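Long-range contacts in prolyl-tRNA synthetase (Giardia lamblia ATCC 50803, PDB 3IAL), which probably joins proline to tRNA(Pro) at the expense of ATP, by way of the prolyl-adenylate bound in its active site: residues E493-G498 with K506-Y511; F462-T467 with E499-S504. All blocks are in the same frame, centred on the assembly; numbering follows the deposited sequence.

Interaction 1. Residues E493-G498 with K506-Y511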
loop_
_atom_site.group_PDB
_atom_site.type_symbol
_atom_site.label_atom_id
_atom_site.label_comp_id
_atom_site.label_asym_id
_atom_site.label_seq_id
_atom_site.Cartn_x
_atom_site.Cartn_y
_atom_site.Cartn_z
ATOM N N GLU B 493 -26.266 -17.778 -18.422
ATOM C CA GLU B 493 -27.716 -17.733 -18.588
ATOM C C GLU B 493 -28.067 -18.401 -19.905
ATOM O O GLU B 493 -27.647 -17.942 -20.965
ATOM C CB GLU B 493 -28.233 -16.294 -18.617
ATOM C CG GLU B 493 -28.221 -15.583 -17.281
ATOM C CD GLU B 493 -28.628 -14.124 -17.398
ATOM O OE1 GLU B 493 -28.075 -13.292 -16.654
ATOM O OE2 GLU B 493 -29.501 -13.808 -18.229
ATOM N N ASN B 494 -28.840 -19.478 -19.848
ATOM C CA ASN B 494 -29.198 -20.195 -21.073
ATOM C C ASN B 494 -30.588 -19.831 -21.582
ATOM O O ASN B 494 -31.560 -19.830 -20.829
ATOM C CB ASN B 494 -29.034 -21.711 -20.903
ATOM C CG ASN B 494 -27.785 -22.234 -21.601
ATOM O OD1 ASN B 494 -27.586 -21.989 -22.794
ATOM N ND2 ASN B 494 -26.939 -22.950 -20.863
ATOM N N VAL B 495 -30.652 -19.493 -22.868
ATOM C CA VAL B 495 -31.895 -19.065 -23.485
ATOM C C VAL B 495 -32.831 -20.255 -23.643
ATOM O O VAL B 495 -32.395 -21.381 -23.904
ATOM C CB VAL B 495 -31.664 -18.373 -24.854
ATOM C CG1 VAL B 495 -31.087 -19.348 -25.876
ATOM C CG2 VAL B 495 -32.964 -17.765 -25.369
ATOM N N LEU B 496 -34.118 -19.998 -23.454
ATOM C CA LEU B 496 -35.131 -21.014 -23.633
ATOM C C LEU B 496 -35.256 -21.279 -25.128
ATOM O O LEU B 496 -35.189 -20.347 -25.922
ATOM C CB LEU B 496 -36.461 -20.537 -23.048
ATOM C CG LEU B 496 -36.431 -20.239 -21.542
ATOM C CD1 LEU B 496 -37.643 -19.418 -21.112
ATOM C CD2 LEU B 496 -36.340 -21.546 -20.756
ATOM N N PRO B 497 -35.407 -22.554 -25.528
ATOM C CA PRO B 497 -35.576 -22.789 -26.964
ATOM C C PRO B 497 -36.862 -22.143 -27.481
ATOM O O PRO B 497 -37.852 -22.061 -26.752
ATOM C CB PRO B 497 -35.627 -24.316 -27.076
ATOM C CG PRO B 497 -36.000 -24.800 -25.714
ATOM C CD PRO B 497 -35.447 -23.803 -24.746
ATOM N N GLY B 498 -36.825 -21.651 -28.714
ATOM C CA GLY B 498 -37.991 -21.023 -29.324
ATOM C C GLY B 498 -38.233 -19.575 -28.934
ATOM O O GLY B 498 -39.173 -18.955 -29.425
ATOM N N LYS B 506 -35.561 -12.729 -35.230
ATOM C CA LYS B 506 -34.850 -13.985 -35.488
ATOM C C LYS B 506 -34.762 -14.831 -34.216
ATOM O O LYS B 506 -35.099 -14.347 -33.135
ATOM C CB LYS B 506 -33.444 -13.691 -36.026
ATOM C CG LYS B 506 -33.429 -12.961 -37.360
ATOM C CD LYS B 506 -32.005 -12.776 -37.861
ATOM C CE LYS B 506 -31.945 -11.834 -39.053
ATOM N NZ LYS B 506 -30.550 -11.359 -39.305
ATOM N N PRO B 507 -34.311 -16.098 -34.335
ATOM C CA PRO B 507 -34.197 -16.922 -33.132
ATOM C C PRO B 507 -33.188 -16.341 -32.144
ATOM O O PRO B 507 -32.139 -15.839 -32.567
ATOM C CB PRO B 507 -33.711 -18.274 -33.669
ATOM C CG PRO B 507 -34.053 -18.266 -35.122
ATOM C CD PRO B 507 -33.932 -16.849 -35.546
ATOM N N ALA B 508 -33.516 -16.387 -30.854
ATOM C CA ALA B 508 -32.646 -15.832 -29.822
ATOM C C ALA B 508 -31.574 -16.842 -29.429
ATOM O O ALA B 508 -31.867 -18.027 -29.257
ATOM C CB ALA B 508 -33.456 -15.420 -28.600
ATOM N N VAL B 509 -30.335 -16.368 -29.296
ATOM C CA VAL B 509 -29.225 -17.201 -28.809
ATOM C C VAL B 509 -28.682 -16.746 -27.446
ATOM O O VAL B 509 -27.823 -17.411 -26.885
ATOM C CB VAL B 509 -28.048 -17.237 -29.818
ATOM C CG1 VAL B 509 -28.516 -17.753 -31.163
ATOM C CG2 VAL B 509 -27.408 -15.853 -29.967
ATOM N N CYS B 510 -29.173 -15.624 -26.921
ATOM C CA CYS B 510 -28.706 -15.091 -25.634
ATOM C C CYS B 510 -29.647 -14.004 -25.130
ATOM O O CYS B 510 -30.532 -13.553 -25.867
ATOM C CB CYS B 510 -27.305 -14.489 -25.782
ATOM S SG CYS B 510 -27.261 -12.968 -26.804
ATOM N N TYR B 511 -29.449 -13.584 -23.879
ATOM C CA TYR B 511 -30.085 -12.374 -23.353
ATOM C C TYR B 511 -29.033 -11.278 -23.247
ATOM O O TYR B 511 -28.076 -11.393 -22.479
ATOM C CB TYR B 511 -30.719 -12.618 -21.984
ATOM C CG TYR B 511 -31.703 -13.755 -21.976
ATOM C CD1 TYR B 511 -33.005 -13.582 -22.437
ATOM C CD2 TYR B 511 -31.331 -15.012 -21.515
ATOM C CE1 TYR B 511 -33.911 -14.640 -22.442
ATOM C CE2 TYR B 511 -32.222 -16.067 -21.507
ATOM C CZ TYR B 511 -33.507 -15.880 -21.972
ATOM O OH TYR B 511 -34.376 -16.939 -21.960
HETATM O O HOH W 1 -27.265 -15.110 -22.588
#
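Tyr511 lays its ring alongside the backbone of Val495, with CE2 of the tyrosine 3.6 Å from CA of the valine. The chi1 of -55°, which sets CG opposite the carbonyl carbon, swings the ring toward 493-498 and carries the hydroxyl past Val495 to the start of Leu496. There Leu496 N gives a weak but fairly straight hydrogen bond to Tyr511 OH (3.4 Å, 159° at the hydrogen). The stronger partner of that hydroxyl is the carboxylate of Glu499, so the hydroxyl has two partners, the weak N-H and the acid. The carbonyl oxygen Asn494 O meets the ring in its plane, at the edge by CE2.

Val495 divides its two methyls. CG2 rests against Tyr511 CZ at 3.9 Å and also reaches the methyl of Ala508, whereas CG1 turns to the backbone, 3.7 Å from Ala508 O. Glu493 brings its carboxylate obliquely past the ring, its plane tilted 36° from that of Tyr511, with OE2 3.9 Å from CD2 of the tyrosine. Both oxygens of the acid have further partners: OE2 makes a salt bridge to Arg461, which also forms a cation-pi contact with Tyr511, and OE1 bonds Tyr513. A water 3.0 Å from Tyr511 N accepts its N-H and lies close to Glu493 O.

The contact folds the long loop that follows strand 485-489 back onto the start of strand 510-515, within the C-terminal domain of the synthetase. Here Val509 and Cys510 both face Phe464, a classic beta bulge where strand 510-515 begins to pair antiparallel with strand 459-464. Ala508 and Tyr511 both pack on Pro463 of that neighbouring strand.

Interaction 2. Residues F462-T467 with E499-S504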
loop_
_atom_site.group_PDB
_atom_site.type_symbol
_atom_site.label_atom_id
_atom_site.label_comp_id
_atom_site.label_asym_id
_atom_site.label_seq_id
_atom_site.Cartn_x
_atom_site.Cartn_y
_atom_site.Cartn_z
ATOM N N PHE B 462 -32.966 -8.412 -22.633
ATOM C CA PHE B 462 -33.774 -8.800 -23.784
ATOM C C PHE B 462 -33.136 -9.938 -24.566
ATOM O O PHE B 462 -31.914 -9.967 -24.739
ATOM C CB PHE B 462 -34.021 -7.595 -24.705
ATOM C CG PHE B 462 -32.762 -6.975 -25.282
ATOM C CD1 PHE B 462 -32.325 -7.309 -26.556
ATOM C CD2 PHE B 462 -32.052 -6.023 -24.573
ATOM C CE1 PHE B 462 -31.182 -6.727 -27.100
ATOM C CE2 PHE B 462 -30.911 -5.431 -25.112
ATOM C CZ PHE B 462 -30.476 -5.783 -26.374
ATOM N N PRO B 463 -33.963 -10.888 -25.042
ATOM C CA PRO B 463 -33.400 -11.925 -25.909
ATOM C C PRO B 463 -32.902 -11.293 -27.210
ATOM O O PRO B 463 -33.510 -10.333 -27.705
ATOM C CB PRO B 463 -34.569 -12.890 -26.153
ATOM C CG PRO B 463 -35.806 -12.154 -25.740
ATOM C CD PRO B 463 -35.415 -11.031 -24.834
ATOM N N PHE B 464 -31.803 -11.818 -27.736
ATOM C CA PHE B 464 -31.127 -11.214 -28.875
ATOM C C PHE B 464 -30.519 -12.306 -29.754
ATOM O O PHE B 464 -30.099 -13.346 -29.249
ATOM C CB PHE B 464 -30.055 -10.243 -28.359
ATOM C CG PHE B 464 -29.433 -9.382 -29.420
ATOM C CD1 PHE B 464 -30.195 -8.483 -30.145
ATOM C CD2 PHE B 464 -28.065 -9.443 -29.659
ATOM C CE1 PHE B 464 -29.604 -7.668 -31.119
ATOM C CE2 PHE B 464 -27.470 -8.647 -30.616
ATOM C CZ PHE B 464 -28.241 -7.754 -31.353
ATOM N N TYR B 465 -30.457 -12.047 -31.057
ATOM C CA TYR B 465 -30.164 -13.084 -32.051
ATOM C C TYR B 465 -28.682 -13.467 -32.239
ATOM O O TYR B 465 -28.395 -14.471 -32.886
ATOM C CB TYR B 465 -30.761 -12.679 -33.408
ATOM C CG TYR B 465 -29.900 -11.733 -34.213
ATOM C CD1 TYR B 465 -29.039 -12.220 -35.202
ATOM C CD2 TYR B 465 -29.934 -10.364 -33.986
ATOM C CE1 TYR B 465 -28.249 -11.367 -35.942
ATOM C CE2 TYR B 465 -29.142 -9.504 -34.718
ATOM C CZ TYR B 465 -28.305 -10.011 -35.700
ATOM O OH TYR B 465 -27.508 -9.162 -36.430
ATOM N N THR B 466 -27.750 -12.680 -31.704
ATOM C CA THR B 466 -26.331 -12.950 -31.912
ATOM C C THR B 466 -25.427 -12.373 -30.817
ATOM O O THR B 466 -25.746 -11.368 -30.188
ATOM C CB THR B 466 -25.855 -12.383 -33.264
ATOM O OG1 THR B 466 -24.516 -12.811 -33.512
ATOM C CG2 THR B 466 -25.896 -10.845 -33.267
ATOM N N THR B 467 -24.294 -13.026 -30.600
ATOM C CA THR B 467 -23.252 -12.496 -29.734
ATOM C C THR B 467 -22.055 -12.084 -30.576
ATOM O O THR B 467 -21.014 -11.725 -30.034
ATOM C CB THR B 467 -22.794 -13.540 -28.701
ATOM O OG1 THR B 467 -22.147 -14.635 -29.372
ATOM C CG2 THR B 467 -23.977 -14.039 -27.896
ATOM N N GLU B 499 -37.395 -19.021 -28.061
ATOM C CA GLU B 499 -37.479 -17.600 -27.731
ATOM C C GLU B 499 -36.942 -16.812 -28.925
ATOM O O GLU B 499 -36.045 -17.280 -29.623
ATOM C CB GLU B 499 -36.700 -17.289 -26.449
ATOM C CG GLU B 499 -37.244 -16.087 -25.672
ATOM C CD GLU B 499 -36.941 -16.129 -24.179
ATOM O OE1 GLU B 499 -36.338 -17.113 -23.696
ATOM O OE2 GLU B 499 -37.329 -15.172 -23.481
ATOM N N VAL B 500 -37.514 -15.641 -29.181
ATOM C CA VAL B 500 -37.121 -14.841 -30.341
ATOM C C VAL B 500 -36.441 -13.550 -29.919
ATOM O O VAL B 500 -36.706 -13.018 -28.844
ATOM C CB VAL B 500 -38.324 -14.501 -31.261
ATOM C CG1 VAL B 500 -38.907 -15.795 -31.888
ATOM C CG2 VAL B 500 -39.394 -13.704 -30.496
ATOM N N CYS B 501 -35.561 -13.061 -30.787
ATOM C CA CYS B 501 -34.836 -11.818 -30.572
ATOM C C CYS B 501 -35.808 -10.652 -30.518
ATOM O O CYS B 501 -36.616 -10.482 -31.429
ATOM C CB CYS B 501 -33.828 -11.606 -31.704
ATOM S SG CYS B 501 -32.992 -9.999 -31.742
ATOM N N ALA B 502 -35.708 -9.847 -29.460
ATOM C CA ALA B 502 -36.556 -8.661 -29.274
ATOM C C ALA B 502 -36.448 -7.626 -30.395
ATOM O O ALA B 502 -37.360 -6.823 -30.579
ATOM C CB ALA B 502 -36.224 -7.987 -27.948
ATOM N N LEU B 503 -35.330 -7.615 -31.120
ATOM C CA LEU B 503 -35.064 -6.544 -32.072
ATOM C C LEU B 503 -35.248 -6.946 -33.539
ATOM O O LEU B 503 -35.803 -6.174 -34.316
ATOM C CB LEU B 503 -33.669 -5.967 -31.836
ATOM C CG LEU B 503 -33.416 -5.440 -30.415
ATOM C CD1 LEU B 503 -32.058 -4.774 -30.332
ATOM C CD2 LEU B 503 -34.513 -4.476 -29.945
ATOM N N SER B 504 -34.797 -8.143 -33.907
ATOM C CA SER B 504 -34.814 -8.604 -35.302
ATOM C C SER B 504 -35.942 -9.579 -35.611
ATOM O O SER B 504 -36.300 -9.759 -36.777
ATOM C CB SER B 504 -33.484 -9.291 -35.642
ATOM O OG SER B 504 -33.310 -10.485 -34.886
#
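Cys501 sets its sulfur against two aromatic rings, a pair of Cys sulfur-aromatic contacts that join the 499-504 loop to the end of strand 459-464 in the C-terminal part of prolyl-tRNA synthetase. SG lies obliquely beside the Phe464 ring, 3.6 Å from CD1 of that residue, and at the edge of the Tyr465 ring. With chi1 at 172° the sulfur points away from its own backbone N and in under the turn, where two N-H groups hold it: Leu503 N and Ser504 N each donate to Cys501 SG over 3.4 Å.

Among the three aromatic side chains Phe464 differs from the other two. It puts CG opposite its N, and although its CB starts away from the turn, the ring comes back to meet it. Tyr465 holds its ring between N and the carbonyl carbon (chi1 83°), which brings CD2 over one face of Phe464 near the rim. Its CB, placed by the backbone, is 3.7 Å from CB of Cys501. Phe462 also has its ring between N and carbonyl carbon, and takes Phe464 CD1 in its plane, at the edge. The end of Leu503 serves both phenylalanines: its CD1 is 3.9 Å from CE1 of Phe464 and equally far from CE1 of Phe462. Ile449 and Phe446 of helix 446-455 and Trp474 of helix 472-482 pack on Leu503 as well.

Pro463 is gripped through its backbone. Ala502 N donates to Pro463 O at 2.9 Å, nearly straight (169°), although the donor stands above the carbonyl plane. The proline ring meets the extended Glu499 chain at about a right angle, and its CG lies 3.3 Å from Val500 O. At the far end of the turn Ser504 OG, which takes an N-H from Lys506, approaches the Tyr465 ring obliquely, 3.5 Å from its CD2.

The two contacts share the loop between strands 485-489 and 510-515: interaction 1 takes its first part and its return, interaction 2 the turn at its far end. Their segments alternate along the chain and meet at Glu499, whose OE1 lies 2.6 Å from Tyr511 OH, and at Cys501 N, 2.7 Å from Lys506 O, both probable hydrogen bonds. Both rest on strands 459-464 and 510-515. Both are partly buried, but interaction 1 has three exposed touching residues against one: a tyrosine ring meets backbone and a valine, with charged groups and a water at its margin. Interaction 2 is more apolar, Phe462, Tyr465 and Leu503 packing on helices 446-455 and 472-482. Neither involves the other subunit.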